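Putative exported protein (Bacteroides fragilis, PDB 4RAA) is of unknown function but folds as a six-bladed beta-propeller of the YWTD superfamily and is probably exported from the cytoplasm. Local coordinates at residues Ser23-Ser28 with Asp298-Gly303; Leu127-Ser132 with Val160-Leu165; Ser255-Glu260 with Leu266-Met271; Ser325-Ala330 with Ser347-Asn352. All coordinates share one frame; numbering follows the deposited sequence.

Contact 1 of 4, residues Ser23-Ser28 with Asp298-Gly303; sequences SILELS and DQLKVG
Leu25 and Leu27, two residues apart on strand 25-31, both direct their side chains at Leu300, the residue that follows helix 293-299. The side chains meet one another through apolar atoms alone, and no hydrogen bond crosses between Ser23-Ser28 and Asp298-Gly303. Leu300 CB sets off toward the strand and lies 4.3 Å from Leu27 CD2; CG keeps farther off, and the closer apolar approaches fall to the two methyls. With CG anti to the carbonyl carbon (chi1 -56°) and an extended chi2, the fork is held out in front of the strand. Leu300 CD1 comes to 4.1 Å from Leu25 CD1. The other branch is shared, since Leu300 CD2 lies 4.1 Å from Leu25 CD1 and 4.2 Å from Leu27 CD1. The second methyl of Leu27 turns to the backbone instead, CD2 lying 4.0 Å from Leu300 O. Leu25 meets Leu300 at about a right angle, whereas Leu27 comes in at a slant.

Just beyond, Lys301 takes positive phi (60°) in a Schellman motif that ends the helix and leads the chain away. Strand 25-31 is bonded to strand 354-360, close to the C-terminus, the terminal pairing by which propellers are commonly closed. Leu25 and Leu27 also pack on Val358 of that strand, and Phe296 of helix 293-299 adds to the cover over Leu25.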
loop_
_atom_site.group_PDB
_atom_site.type_symbol
_atom_site.label_atom_id
_atom_site.label_comp_id
_atom_site.label_asym_id
_atom_site.label_seq_id
_atom_site.Cartn_x
_atom_site.Cartn_y
_atom_site.Cartn_z
ATOM N N SER A 23 25.419 16.399 40.015
ATOM C CA SER A 23 26.727 15.715 40.047
ATOM C C SER A 23 26.852 14.507 39.118
ATOM O O SER A 23 27.882 14.348 38.467
ATOM C CB SER A 23 27.076 15.275 41.475
ATOM O OG SER A 23 26.140 14.331 41.960
ATOM N N ILE A 24 25.828 13.651 39.089
ATOM C CA ILE A 24 25.833 12.409 38.250
ATOM C C ILE A 24 25.439 12.575 36.771
ATOM O O ILE A 24 25.586 11.616 35.999
ATOM C CB ILE A 24 24.992 11.244 38.874
ATOM C CG1 ILE A 24 23.521 11.643 39.099
ATOM C CG2 ILE A 24 25.631 10.761 40.173
ATOM C CD1 ILE A 24 22.632 10.506 39.545
ATOM N N LEU A 25 24.955 13.764 36.379
ATOM C CA LEU A 25 24.517 14.049 34.995
ATOM C C LEU A 25 25.312 15.166 34.318
ATOM O O LEU A 25 25.793 16.091 34.997
ATOM C CB LEU A 25 23.036 14.452 34.976
ATOM C CG LEU A 25 21.981 13.436 35.428
ATOM C CD1 LEU A 25 20.631 14.124 35.593
ATOM C CD2 LEU A 25 21.888 12.267 34.457
ATOM N N GLU A 26 25.437 15.053 32.984
ATOM C CA GLU A 26 26.055 16.073 32.122
ATOM C C GLU A 26 24.956 16.628 31.208
ATOM O O GLU A 26 24.221 15.862 30.575
ATOM C CB GLU A 26 27.255 15.557 31.317
ATOM C CG GLU A 26 27.018 14.416 30.330
ATOM C CD GLU A 26 28.312 13.944 29.663
ATOM O OE1 GLU A 26 29.208 14.776 29.412
ATOM O OE2 GLU A 26 28.429 12.735 29.363
ATOM N N LEU A 27 24.884 17.959 31.150
ATOM C CA LEU A 27 23.858 18.713 30.432
ATOM C C LEU A 27 24.366 19.385 29.177
ATOM O O LEU A 27 25.566 19.580 28.976
ATOM C CB LEU A 27 23.271 19.821 31.340
ATOM C CG LEU A 27 22.163 19.466 32.335
ATOM C CD1 LEU A 27 22.383 18.134 33.043
ATOM C CD2 LEU A 27 21.998 20.603 33.336
ATOM N N SER A 28 23.401 19.759 28.353
ATOM C CA SER A 28 23.629 20.513 27.138
ATOM C C SER A 28 22.283 21.097 26.726
ATOM O O SER A 28 21.236 20.521 27.040
ATOM C CB SER A 28 24.221 19.630 26.045
ATOM O OG SER A 28 24.408 20.373 24.859
ATOM N N ASP A 298 14.674 21.438 39.901
ATOM C CA ASP A 298 15.338 22.468 40.731
ATOM C C ASP A 298 16.839 22.150 40.946
ATOM O O ASP A 298 17.662 23.066 40.944
ATOM C CB ASP A 298 14.586 22.722 42.059
ATOM C CG ASP A 298 13.281 23.536 41.872
ATOM O OD1 ASP A 298 12.863 23.838 40.729
ATOM O OD2 ASP A 298 12.667 23.895 42.899
ATOM N N GLN A 299 17.190 20.871 41.099
ATOM C CA GLN A 299 18.602 20.442 41.235
ATOM C C GLN A 299 19.449 20.714 39.984
ATOM O O GLN A 299 20.619 21.054 40.108
ATOM C CB GLN A 299 18.713 18.958 41.613
ATOM C CG GLN A 299 18.408 18.658 43.076
ATOM C CD GLN A 299 18.622 17.196 43.463
ATOM O OE1 GLN A 299 18.989 16.353 42.635
ATOM N NE2 GLN A 299 18.397 16.890 44.731
ATOM N N LEU A 300 18.868 20.545 38.798
ATOM C CA LEU A 300 19.563 20.847 37.524
ATOM C C LEU A 300 19.437 22.315 37.071
ATOM O O LEU A 300 20.042 22.690 36.065
ATOM C CB LEU A 300 19.055 19.929 36.404
ATOM C CG LEU A 300 19.158 18.423 36.649
ATOM C CD1 LEU A 300 18.495 17.675 35.507
ATOM C CD2 LEU A 300 20.607 17.998 36.812
ATOM N N LYS A 301 18.657 23.123 37.804
ATOM C CA LYS A 301 18.442 24.556 37.533
ATOM C C LYS A 301 17.816 24.803 36.152
ATOM O O LYS A 301 18.355 25.578 35.348
ATOM C CB LYS A 301 19.742 25.369 37.740
ATOM C CG LYS A 301 20.277 25.369 39.166
ATOM C CD LYS A 301 21.482 26.296 39.291
ATOM C CE LYS A 301 21.826 26.617 40.739
ATOM N NZ LYS A 301 22.244 25.412 41.507
ATOM N N VAL A 302 16.680 24.132 35.903
ATOM C CA VAL A 302 15.914 24.229 34.625
ATOM C C VAL A 302 14.411 24.586 34.762
ATOM O O VAL A 302 13.651 24.404 33.805
ATOM C CB VAL A 302 16.097 22.955 33.748
ATOM C CG1 VAL A 302 17.576 22.671 33.523
ATOM C CG2 VAL A 302 15.412 21.737 34.361
ATOM N N GLY A 303 13.985 25.061 35.940
ATOM C CA GLY A 303 12.613 25.547 36.165
ATOM C C GLY A 303 11.445 24.574 36.119
ATOM O O GLY A 303 10.870 24.261 37.162
#

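Contact 2 of 4, residues Leu127-Ser132 with Val160-Leu165; sequences LPFSTS and VVTDSL
Phe129 and Val160 meet because each sends a group into the position between its backbone N and carbonyl carbon: CG of Phe129 (chi1 39°) and CG1 of Val160 (chi1 61°). The phenyl ring is thereby raised from the loop toward strand 157-162, and the valine methyl drops to meet it from the opposite direction. Thr162, two residues on and facing the same way, adds its CG2 methyl.

The far end of the ring does the touching. Phe129 CZ lies 3.3 Å from Val160 CG1, which approaches obliquely, and CE1 of the same ring is 3.7 Å from that methyl. Thr162 CG2 sits at the ring edge, near its plane, 4.1 Å from Phe129 CZ. One face of the ring is covered from within its own loop by Pro128 CG, 3.5 Å above the plane and displaced toward the rim.

Leu127-Ser132 connects strand 121-126 to strand 134-136, so the contact ties an interblade connection to a four-stranded propeller blade. Trp144 of that blade meets Phe129 edge-to-face and hydrogen-bonds through NE1 to Thr162 OG1. That hydroxyl in turn gives a 3.0 Å bond to Asp163 O, in the carbonyl plane on a lone pair. Thr162 is thus divided by chemistry: its hydroxyl is engaged in polar bonds, which leaves the methyl as the part offered to the phenyl ring.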
loop_
_atom_site.group_PDB
_atom_site.type_symbol
_atom_site.label_atom_id
_atom_site.label_comp_id
_atom_site.label_asym_id
_atom_site.label_seq_id
_atom_site.Cartn_x
_atom_site.Cartn_y
_atom_site.Cartn_z
ATOM N N LEU A 127 -3.307 1.358 6.936
ATOM C CA LEU A 127 -2.859 0.622 8.099
ATOM C C LEU A 127 -3.534 -0.727 8.021
ATOM O O LEU A 127 -4.717 -0.789 7.695
ATOM C CB LEU A 127 -3.297 1.269 9.412
ATOM C CG LEU A 127 -2.754 2.620 9.870
ATOM C CD1 LEU A 127 -3.466 2.996 11.159
ATOM C CD2 LEU A 127 -1.241 2.611 10.075
ATOM N N PRO A 128 -2.789 -1.805 8.303
ATOM C CA PRO A 128 -3.383 -3.141 8.243
ATOM C C PRO A 128 -4.421 -3.453 9.349
ATOM O O PRO A 128 -5.248 -4.361 9.178
ATOM C CB PRO A 128 -2.160 -4.053 8.371
ATOM C CG PRO A 128 -1.183 -3.253 9.171
ATOM C CD PRO A 128 -1.389 -1.838 8.774
ATOM N N PHE A 129 -4.360 -2.707 10.454
ATOM C CA PHE A 129 -5.223 -2.896 11.630
ATOM C C PHE A 129 -5.095 -1.683 12.563
ATOM O O PHE A 129 -4.331 -0.765 12.261
ATOM C CB PHE A 129 -4.831 -4.210 12.352
ATOM C CG PHE A 129 -3.341 -4.472 12.390
ATOM C CD1 PHE A 129 -2.496 -3.724 13.215
ATOM C CD2 PHE A 129 -2.779 -5.484 11.604
ATOM C CE1 PHE A 129 -1.125 -3.959 13.248
ATOM C CE2 PHE A 129 -1.403 -5.738 11.640
ATOM C CZ PHE A 129 -0.575 -4.961 12.458
ATOM N N SER A 130 -5.820 -1.675 13.682
ATOM C CA SER A 130 -5.727 -0.564 14.651
ATOM C C SER A 130 -4.357 -0.591 15.351
ATOM O O SER A 130 -4.040 -1.541 16.077
ATOM C CB SER A 130 -6.845 -0.622 15.682
ATOM O OG SER A 130 -6.755 0.467 16.591
ATOM N N THR A 131 -3.557 0.443 15.102
ATOM C CA THR A 131 -2.190 0.555 15.623
ATOM C C THR A 131 -1.723 2.020 15.605
ATOM O O THR A 131 -2.241 2.817 14.825
ATOM C CB THR A 131 -1.226 -0.333 14.801
ATOM O OG1 THR A 131 0.084 -0.266 15.351
ATOM C CG2 THR A 131 -1.163 0.087 13.324
ATOM N N SER A 132 -0.777 2.367 16.481
ATOM C CA SER A 132 -0.226 3.746 16.588
ATOM C C SER A 132 1.286 3.897 16.360
ATOM O O SER A 132 1.754 4.980 16.023
ATOM C CB SER A 132 -0.546 4.330 17.975
ATOM O OG SER A 132 0.146 3.655 19.016
ATOM N N VAL A 160 2.412 -7.267 17.377
ATOM C CA VAL A 160 2.344 -8.204 16.245
ATOM C C VAL A 160 3.485 -7.947 15.258
ATOM O O VAL A 160 3.802 -6.800 14.975
ATOM C CB VAL A 160 0.960 -8.143 15.533
ATOM C CG1 VAL A 160 0.666 -6.764 14.960
ATOM C CG2 VAL A 160 0.835 -9.208 14.443
ATOM N N VAL A 161 4.086 -9.020 14.742
ATOM C CA VAL A 161 5.172 -8.915 13.771
ATOM C C VAL A 161 4.621 -9.265 12.396
ATOM O O VAL A 161 3.995 -10.311 12.245
ATOM C CB VAL A 161 6.349 -9.827 14.140
ATOM C CG1 VAL A 161 7.471 -9.717 13.100
ATOM C CG2 VAL A 161 6.852 -9.471 15.539
ATOM N N THR A 162 4.846 -8.383 11.416
ATOM C CA THR A 162 4.394 -8.585 10.030
ATOM C C THR A 162 5.552 -8.468 9.064
ATOM O O THR A 162 6.570 -7.843 9.387
ATOM C CB THR A 162 3.351 -7.533 9.567
ATOM O OG1 THR A 162 3.994 -6.308 9.171
ATOM C CG2 THR A 162 2.307 -7.272 10.639
ATOM N N ASP A 163 5.361 -9.015 7.862
ATOM C CA ASP A 163 6.357 -8.889 6.792
ATOM C C ASP A 163 6.290 -7.472 6.174
ATOM O O ASP A 163 5.486 -6.618 6.595
ATOM C CB ASP A 163 6.207 -10.011 5.719
ATOM C CG ASP A 163 4.893 -9.947 4.910
ATOM O OD1 ASP A 163 4.197 -8.906 4.885
ATOM O OD2 ASP A 163 4.565 -10.968 4.267
ATOM N N SER A 164 7.167 -7.242 5.199
ATOM C CA SER A 164 7.208 -6.025 4.363
ATOM C C SER A 164 5.801 -5.544 3.929
ATOM O O SER A 164 5.434 -4.391 4.088
ATOM C CB SER A 164 8.064 -6.373 3.116
ATOM O OG SER A 164 8.039 -5.411 2.084
ATOM N N LEU A 165 5.010 -6.500 3.456
ATOM C CA LEU A 165 3.686 -6.274 2.861
ATOM C C LEU A 165 2.517 -6.133 3.871
ATOM O O LEU A 165 1.396 -5.841 3.450
ATOM C CB LEU A 165 3.448 -7.436 1.849
ATOM C CG LEU A 165 2.472 -7.407 0.677
ATOM C CD1 LEU A 165 2.740 -6.232 -0.242
ATOM C CD2 LEU A 165 2.589 -8.702 -0.120
#

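Contact 3 of 4, residues Ser255-Glu260 with Leu266-Met271; sequences SYYCVE and LFVCYM
Glu260 and Phe267 bond to each other twice through their backbones, Glu260 N to Phe267 O at 3.1 Å and Phe267 N to Glu260 O at 3.0 Å. The first is almost straight, with 174° at the hydrogen. These bonds lie toward the turn of a beta hairpin, strands 254-261 and 265-272 of one antiparallel propeller blade, in which segments 255-260 and 266-271 run at 172° to each other. Further along, Cys258 N donates to Cys269 O at 2.8 Å, while the return bond is weak. Toward the open end of the hairpin, Ser255 N reaches Met271 O at 2.9 Å, the donor standing 42° out of the carbonyl plane.

Tyr257 with Tyr270 and Val259 with Val268 form the non-hydrogen-bonded pairs, whose side chains share one face of the sheet. The two valines lie side by side and point the same way. Both tyrosines touch near their roots, CB of Tyr257 to CB of Tyr270 at 3.6 Å, and then their rings diverge. The outer ends are held elsewhere: Tyr257 OH bonds to Thr200 O and Asp203 O, Tyr270 OH to Asn290 OD1.

On the other face Phe267 stacks with His317, and Ile278 of the neighbouring strand packs against both Phe267 and Cys269. Back on the valine face, Leu266 reaches over to the opposite strand, its CD2 lying 3.9 Å from Val259 CG1.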
loop_
_atom_site.group_PDB
_atom_site.type_symbol
_atom_site.label_atom_id
_atom_site.label_comp_id
_atom_site.label_asym_id
_atom_site.label_seq_id
_atom_site.Cartn_x
_atom_site.Cartn_y
_atom_site.Cartn_z
ATOM N N SER A 255 0.682 4.715 38.204
ATOM C CA SER A 255 -0.319 5.244 37.266
ATOM C C SER A 255 0.079 5.136 35.785
ATOM O O SER A 255 -0.717 4.712 34.961
ATOM C CB SER A 255 -0.631 6.711 37.631
ATOM O OG SER A 255 -1.277 7.374 36.573
ATOM N N TYR A 256 1.303 5.562 35.487
ATOM C CA TYR A 256 1.895 5.616 34.141
ATOM C C TYR A 256 3.397 5.397 34.282
ATOM O O TYR A 256 3.942 5.661 35.348
ATOM C CB TYR A 256 1.630 7.015 33.551
ATOM C CG TYR A 256 2.448 7.474 32.328
ATOM C CD1 TYR A 256 3.739 8.019 32.463
ATOM C CD2 TYR A 256 1.901 7.435 31.039
ATOM C CE1 TYR A 256 4.463 8.458 31.349
ATOM C CE2 TYR A 256 2.618 7.873 29.920
ATOM C CZ TYR A 256 3.889 8.387 30.081
ATOM O OH TYR A 256 4.569 8.812 28.967
ATOM N N TYR A 257 4.051 4.888 33.236
ATOM C CA TYR A 257 5.523 4.809 33.216
ATOM C C TYR A 257 6.044 4.705 31.794
ATOM O O TYR A 257 5.476 3.950 31.010
ATOM C CB TYR A 257 6.089 3.665 34.095
ATOM C CG TYR A 257 6.192 2.284 33.460
ATOM C CD1 TYR A 257 5.093 1.411 33.426
ATOM C CD2 TYR A 257 7.407 1.844 32.896
ATOM C CE1 TYR A 257 5.202 0.145 32.838
ATOM C CE2 TYR A 257 7.526 0.582 32.313
ATOM C CZ TYR A 257 6.426 -0.263 32.290
ATOM O OH TYR A 257 6.547 -1.490 31.731
ATOM N N CYS A 258 7.076 5.496 31.467
ATOM C CA CYS A 258 7.717 5.444 30.146
ATOM C C CYS A 258 9.199 5.145 30.355
ATOM O O CYS A 258 9.757 5.471 31.394
ATOM C CB CYS A 258 7.498 6.742 29.355
ATOM S SG CYS A 258 8.509 8.152 29.837
ATOM N N VAL A 259 9.820 4.503 29.372
ATOM C CA VAL A 259 11.239 4.134 29.438
ATOM C C VAL A 259 11.965 4.580 28.168
ATOM O O VAL A 259 11.448 4.414 27.041
ATOM C CB VAL A 259 11.464 2.598 29.584
ATOM C CG1 VAL A 259 12.959 2.270 29.700
ATOM C CG2 VAL A 259 10.704 2.030 30.783
ATOM N N GLU A 260 13.140 5.171 28.397
ATOM C CA GLU A 260 14.051 5.551 27.314
ATOM C C GLU A 260 15.404 4.946 27.680
ATOM O O GLU A 260 15.884 5.071 28.807
ATOM C CB GLU A 260 14.119 7.061 27.079
ATOM C CG GLU A 260 15.076 7.466 25.949
ATOM C CD GLU A 260 14.934 6.634 24.667
ATOM O OE1 GLU A 260 13.796 6.268 24.277
ATOM O OE2 GLU A 260 15.974 6.363 24.025
ATOM N N LEU A 266 19.633 4.407 31.413
ATOM C CA LEU A 266 18.229 4.075 31.227
ATOM C C LEU A 266 17.389 4.918 32.201
ATOM O O LEU A 266 17.543 4.797 33.414
ATOM C CB LEU A 266 18.063 2.567 31.457
ATOM C CG LEU A 266 16.730 1.828 31.283
ATOM C CD1 LEU A 266 16.997 0.335 31.144
ATOM C CD2 LEU A 266 15.754 2.091 32.424
ATOM N N PHE A 267 16.537 5.782 31.645
ATOM C CA PHE A 267 15.662 6.696 32.412
ATOM C C PHE A 267 14.248 6.137 32.415
ATOM O O PHE A 267 13.764 5.668 31.373
ATOM C CB PHE A 267 15.617 8.089 31.773
ATOM C CG PHE A 267 16.826 8.958 32.027
ATOM C CD1 PHE A 267 18.106 8.444 32.287
ATOM C CD2 PHE A 267 16.692 10.339 31.891
ATOM C CE1 PHE A 267 19.185 9.298 32.489
ATOM C CE2 PHE A 267 17.776 11.191 32.075
ATOM C CZ PHE A 267 19.024 10.670 32.376
ATOM N N VAL A 268 13.591 6.214 33.574
ATOM C CA VAL A 268 12.230 5.715 33.754
ATOM C C VAL A 268 11.361 6.805 34.387
ATOM O O VAL A 268 11.464 7.050 35.586
ATOM C CB VAL A 268 12.193 4.446 34.653
ATOM C CG1 VAL A 268 10.828 3.766 34.559
ATOM C CG2 VAL A 268 13.292 3.462 34.267
ATOM N N CYS A 269 10.541 7.484 33.585
ATOM C CA CYS A 269 9.580 8.452 34.130
ATOM C C CYS A 269 8.350 7.661 34.488
ATOM O O CYS A 269 8.010 6.715 33.780
ATOM C CB CYS A 269 9.207 9.539 33.142
ATOM S SG CYS A 269 10.613 10.551 32.692
ATOM N N TYR A 270 7.712 8.031 35.593
ATOM C CA TYR A 270 6.489 7.378 36.052
ATOM C C TYR A 270 5.636 8.275 36.959
ATOM O O TYR A 270 6.078 9.348 37.365
ATOM C CB TYR A 270 6.816 6.036 36.734
ATOM C CG TYR A 270 7.641 6.119 37.998
ATOM C CD1 TYR A 270 9.037 6.125 37.954
ATOM C CD2 TYR A 270 7.023 6.164 39.257
ATOM C CE1 TYR A 270 9.798 6.198 39.126
ATOM C CE2 TYR A 270 7.775 6.231 40.437
ATOM C CZ TYR A 270 9.160 6.238 40.368
ATOM O OH TYR A 270 9.890 6.301 41.524
HETATM N N MSE A 271 4.416 7.822 37.251
HETATM C CA MSE A 271 3.471 8.545 38.102
HETATM C C MSE A 271 3.016 7.687 39.253
HETATM O O MSE A 271 2.833 6.473 39.099
HETATM C CB MSE A 271 2.320 8.982 37.226
HETATM C CG MSE A 271 2.759 10.084 36.261
HETATM SE SE MSE A 271 1.369 11.470 36.285
HETATM C CE MSE A 271 1.305 11.628 34.312
#

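Contact 4 of 4, residues Ser325-Ala330 with Ser347-Asn352; sequences SLKDMA and SNEEDN
Lys327 reaches from helix 323-331 to the loop at Ser347, and its ammonium end makes the close part of the contact. NZ donates to Ser347 O at 2.7 Å, nearly along the C=O axis, with 176° at the oxygen. The aliphatic run behind it follows the same carbonyl, Lys327 CD and CE each standing 3.6 Å from Ser347 O. CG is anti to the carbonyl carbon, and a bend at chi3 (75°) turns the end of the chain in toward the loop. Leu344 of helix 338-345 packs against the lysine as well, so the lysine of one helix lies against both the loop and a second helix.

Helices 323-331 and 338-345 form an insertion between strands 316-321 and 354-360, which pair in one blade of the propeller, and Ser347-Asn352 leads into the second of these strands. Here the chain reverses in a type I beta turn from Asn348 to Asp351, closed by a 3.1 Å bond from Asp351 N to Asn348 O. The turn is further fixed by Asn348 N, which donates to Asp351 OD2 at 2.7 Å from above the carboxylate plane. That carboxylate also forms a salt bridge with Lys31.

The outer side is looser. Glu349, exposed at the turn, bends at chi2 so that its carboxylate swings toward the lysine, but OE2 stays 4.0 Å from Lys327 NZ, beyond a salt bridge. At that separation the opposite charges would probably still attract.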
loop_
_atom_site.group_PDB
_atom_site.type_symbol
_atom_site.label_atom_id
_atom_site.label_comp_id
_atom_site.label_asym_id
_atom_site.label_seq_id
_atom_site.Cartn_x
_atom_site.Cartn_y
_atom_site.Cartn_z
ATOM N N SER A 325 7.349 30.365 30.009
ATOM C CA SER A 325 7.204 29.847 31.382
ATOM C C SER A 325 8.510 30.062 32.174
ATOM O O SER A 325 8.474 30.538 33.315
ATOM C CB SER A 325 6.768 28.361 31.361
ATOM O OG SER A 325 6.446 27.873 32.651
ATOM N N LEU A 326 9.643 29.761 31.529
ATOM C CA LEU A 326 10.977 29.958 32.115
ATOM C C LEU A 326 11.402 31.430 32.195
ATOM O O LEU A 326 12.069 31.822 33.159
ATOM C CB LEU A 326 12.049 29.199 31.325
ATOM C CG LEU A 326 12.047 27.673 31.212
ATOM C CD1 LEU A 326 13.418 27.227 30.720
ATOM C CD2 LEU A 326 11.718 26.988 32.524
ATOM N N LYS A 327 11.069 32.230 31.175
ATOM C CA LYS A 327 11.410 33.665 31.186
ATOM C C LYS A 327 10.747 34.411 32.351
ATOM O O LYS A 327 11.369 35.293 32.951
ATOM C CB LYS A 327 11.110 34.340 29.851
ATOM C CG LYS A 327 12.012 33.866 28.718
ATOM C CD LYS A 327 12.172 34.900 27.616
ATOM C CE LYS A 327 13.105 36.026 28.039
ATOM N NZ LYS A 327 13.392 36.894 26.874
ATOM N N ASP A 328 9.511 34.031 32.680
ATOM C CA ASP A 328 8.808 34.574 33.859
ATOM C C ASP A 328 9.505 34.126 35.152
ATOM O O ASP A 328 9.597 34.902 36.096
ATOM C CB ASP A 328 7.329 34.150 33.886
ATOM C CG ASP A 328 6.527 34.681 32.696
ATOM O OD1 ASP A 328 6.859 35.747 32.133
ATOM O OD2 ASP A 328 5.540 34.020 32.328
HETATM N N MSE A 329 9.987 32.875 35.185
HETATM C CA MSE A 329 10.763 32.341 36.333
HETATM C C MSE A 329 12.032 33.167 36.480
HETATM O O MSE A 329 12.338 33.652 37.594
HETATM C CB MSE A 329 11.026 30.830 36.216
HETATM C CG MSE A 329 9.752 30.003 36.419
HETATM SE SE MSE A 329 10.119 28.093 36.131
HETATM C CE MSE A 329 10.348 27.721 38.047
ATOM N N ALA A 330 12.735 33.384 35.353
ATOM C CA ALA A 330 13.948 34.235 35.309
ATOM C C ALA A 330 13.631 35.639 35.802
ATOM O O ALA A 330 14.386 36.187 36.596
ATOM C CB ALA A 330 14.537 34.301 33.903
ATOM N N SER A 347 16.397 34.647 23.757
ATOM C CA SER A 347 15.158 34.059 23.246
ATOM C C SER A 347 13.993 35.022 23.437
ATOM O O SER A 347 13.854 35.648 24.492
ATOM C CB SER A 347 14.822 32.742 23.966
ATOM O OG SER A 347 15.785 31.736 23.712
ATOM N N ASN A 348 13.164 35.127 22.405
ATOM C CA ASN A 348 11.936 35.905 22.462
ATOM C C ASN A 348 10.889 35.090 23.213
ATOM O O ASN A 348 10.977 33.855 23.257
ATOM C CB ASN A 348 11.435 36.223 21.052
ATOM C CG ASN A 348 12.384 37.119 20.284
ATOM O OD1 ASN A 348 13.010 38.008 20.844
ATOM N ND2 ASN A 348 12.481 36.894 18.988
ATOM N N GLU A 349 9.893 35.783 23.780
ATOM C CA GLU A 349 8.787 35.133 24.524
ATOM C C GLU A 349 7.997 34.123 23.674
ATOM O O GLU A 349 7.485 33.137 24.210
ATOM C CB GLU A 349 7.803 36.158 25.141
ATOM C CG GLU A 349 8.308 36.945 26.359
ATOM C CD GLU A 349 9.249 38.098 26.047
ATOM O OE1 GLU A 349 9.439 38.425 24.859
ATOM O OE2 GLU A 349 9.785 38.710 27.006
ATOM N N GLU A 350 7.955 34.345 22.357
ATOM C CA GLU A 350 7.216 33.498 21.409
ATOM C C GLU A 350 8.030 32.334 20.840
ATOM O O GLU A 350 7.466 31.513 20.138
ATOM C CB GLU A 350 6.675 34.340 20.232
ATOM C CG GLU A 350 5.859 35.585 20.606
ATOM C CD GLU A 350 6.669 36.751 21.147
ATOM O OE1 GLU A 350 7.909 36.717 21.040
ATOM O OE2 GLU A 350 6.080 37.700 21.705
ATOM N N ASP A 351 9.329 32.252 21.139
ATOM C CA ASP A 351 10.206 31.214 20.550
ATOM C C ASP A 351 9.872 29.768 20.939
ATOM O O ASP A 351 9.377 29.508 22.042
ATOM C CB ASP A 351 11.712 31.485 20.838
ATOM C CG ASP A 351 12.307 32.612 19.986
ATOM O OD1 ASP A 351 11.884 32.831 18.836
ATOM O OD2 ASP A 351 13.261 33.253 20.466
ATOM N N ASN A 352 10.165 28.846 20.013
ATOM C CA ASN A 352 9.977 27.407 20.214
ATOM C C ASN A 352 10.779 26.899 21.397
ATOM O O ASN A 352 11.656 27.581 21.916
ATOM C CB ASN A 352 10.377 26.598 18.956
ATOM C CG ASN A 352 9.405 26.761 17.787
ATOM O OD1 ASN A 352 8.266 27.211 17.951
ATOM N ND2 ASN A 352 9.848 26.361 16.596
#

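Contact 3, its centre about 10 Å from that of the chain, is the innermost of the four and the one built on strand-to-strand backbone bonds. Contacts 1 and 2 lie farther out, on opposite sides of the chain centre, both buried and almost purely apolar: leucine methyls in one, a phenyl ring in the other. Contact 4, farthest out and partly open to solvent, depends instead on a charged side chain. Contacts 1 and 4 both border strand 354-360, contact 1 through its partner strand 25-31, contact 4 through the loop leading into it. Contact 1 touches contact 3 through Leu25 and contact 4 through Val302 and Gly303. Contact 2 touches none of the others and alone lies near the second subunit.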